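Local coordinates for protein rusticyanin (Thiobacillus ferrooxidans, PDB 2CAK) that carries electrons from cytochrome c552 to the A-type oxidase in the periplasm, using a single bound copper ion, at residues K7-L11 with P12-A16. Sequence-based numbering, arbitrary orientation. Where two conformers were deposited one is given.
Sequences KEATL and PQVKA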
loop_
_atom_site.group_PDB
_atom_site.type_symbol
_atom_site.label_atom_id
_atom_site.label_comp_id
_atom_site.label_asym_id
_atom_site.label_seq_id
_atom_site.Cartn_x
_atom_site.Cartn_y
_atom_site.Cartn_z
ATOM N N LYS A 7 14.483 3.712 -1.806
ATOM C CA LYS A 7 15.421 4.225 -0.832
ATOM C C LYS A 7 15.446 3.291 0.359
ATOM O O LYS A 7 14.607 2.394 0.459
ATOM C CB LYS A 7 15.088 5.652 -0.411
ATOM C CG LYS A 7 15.198 6.614 -1.574
ATOM C CD LYS A 7 14.824 8.041 -1.181
ATOM C CE LYS A 7 14.548 8.841 -2.436
ATOM N NZ LYS A 7 14.744 10.292 -2.219
ATOM N N GLU A 8 16.386 3.475 1.271
ATOM C CA GLU A 8 16.524 2.588 2.427
ATOM C C GLU A 8 16.404 3.346 3.755
ATOM O O GLU A 8 17.056 4.379 3.919
ATOM C CB GLU A 8 17.853 1.817 2.402
ATOM C CG GLU A 8 18.057 1.003 1.133
ATOM C CD GLU A 8 17.184 -0.248 1.104
ATOM O OE1 GLU A 8 16.874 -0.711 2.228
ATOM O OE2 GLU A 8 16.873 -0.756 0.001
ATOM N N ALA A 9 15.687 2.783 4.717
ATOM C CA ALA A 9 15.421 3.460 5.968
ATOM C C ALA A 9 15.774 2.534 7.139
ATOM O O ALA A 9 15.569 1.323 7.034
ATOM C CB ALA A 9 13.940 3.805 6.094
ATOM N N THR A 10 16.267 3.107 8.242
ATOM C CA THR A 10 16.463 2.372 9.463
ATOM C C THR A 10 15.129 2.244 10.173
ATOM O O THR A 10 14.143 2.922 9.832
ATOM C CB THR A 10 17.422 3.116 10.425
ATOM O OG1 THR A 10 16.833 4.360 10.725
ATOM C CG2 THR A 10 18.745 3.388 9.763
ATOM N N LEU A 11 15.055 1.398 11.217
ATOM C CA LEU A 11 13.788 1.197 11.919
ATOM C C LEU A 11 13.303 2.505 12.518
ATOM O O LEU A 11 12.088 2.738 12.410
ATOM C CB LEU A 11 13.959 0.087 12.982
ATOM C CG LEU A 11 12.666 -0.327 13.681
ATOM C CD1 LEU A 11 11.592 -0.692 12.649
ATOM C CD2 LEU A 11 12.907 -1.488 14.633
ATOM N N PRO A 12 14.056 3.353 13.199
ATOM C CA PRO A 12 13.403 4.589 13.712
ATOM C C PRO A 12 12.850 5.482 12.615
ATOM O O PRO A 12 11.859 6.214 12.805
ATOM C CB PRO A 12 14.542 5.258 14.519
ATOM C CG PRO A 12 15.643 4.289 14.616
ATOM C CD PRO A 12 15.454 3.177 13.663
ATOM N N GLN A 13 13.473 5.482 11.438
ATOM C CA GLN A 13 12.956 6.236 10.303
ATOM C C GLN A 13 11.660 5.629 9.805
ATOM O O GLN A 13 10.723 6.364 9.431
ATOM C CB GLN A 13 13.978 6.315 9.160
ATOM C CG GLN A 13 15.205 7.157 9.497
ATOM C CD GLN A 13 16.245 7.035 8.416
ATOM O OE1 GLN A 13 16.483 6.016 7.796
ATOM N NE2 GLN A 13 16.936 8.154 8.162
ATOM N N VAL A 14 11.557 4.283 9.767
ATOM C CA VAL A 14 10.293 3.639 9.409
ATOM C C VAL A 14 9.194 4.054 10.351
ATOM O O VAL A 14 8.079 4.400 9.927
ATOM C CB VAL A 14 10.432 2.094 9.366
ATOM C CG1 VAL A 14 9.111 1.380 9.267
ATOM C CG2 VAL A 14 11.330 1.645 8.186
ATOM N N LYS A 15 9.467 3.993 11.658
ATOM C CA LYS A 15 8.434 4.368 12.644
ATOM C C LYS A 15 8.010 5.809 12.439
ATOM O O LYS A 15 6.825 6.114 12.557
ATOM C CB LYS A 15 8.936 4.106 14.067
ATOM C CG LYS A 15 8.941 2.636 14.438
ATOM C CD LYS A 15 9.435 2.372 15.849
ATOM C CE LYS A 15 9.710 0.905 16.134
ATOM N NZ LYS A 15 10.699 0.703 17.232
ATOM N N ALA A 16 8.956 6.665 12.146
ATOM C CA ALA A 16 8.607 8.070 11.939
ATOM C C ALA A 16 7.698 8.252 10.732
ATOM O O ALA A 16 6.819 9.113 10.699
ATOM C CB ALA A 16 9.884 8.873 11.781
#
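Q13 reaches back over the start of its own helix to meet T10, the N-cap residue, in one half of a capping box: the side chain three residues after the N-cap accepts the N-cap N-H. Its CB lies 3.5 Å from the carbonyl O of T10. CG, set anti to the carbonyl carbon (chi1 -68°), passes OG1 of T10 at the same separation, and CD follows close by that hydroxyl. Extended beyond CG, the chain delivers OE1 to the backbone N of T10 at 3.0 Å, in a bond with an N-H...O angle of 162° whose donor is tilted 18° from the carbonyl plane. The same OE1 takes a second, weak bond from T10 OG1, and it also comes within 3.3 Å of A9 CA.

Regular helical bonding starts at once: V14 N bonds to T10 O, and K15 N to L11 O. On the inner side V14 CG2 packs on A9 CB at 4.0 Å, while both residues also touch strand 119-126, A9 at Y121 and V14 at F119.

The contact thus joins an edge strand of the cupredoxin beta-sandwich to its short helix, away from the copper site, with the axes of 7-9 and 12-16 nearly perpendicular. At the first turn of the helix the Q13 amide oxygen accepts the T10 N-H and, weakly, its hydroxyl, holding the turn by neutral hydrogen bonds.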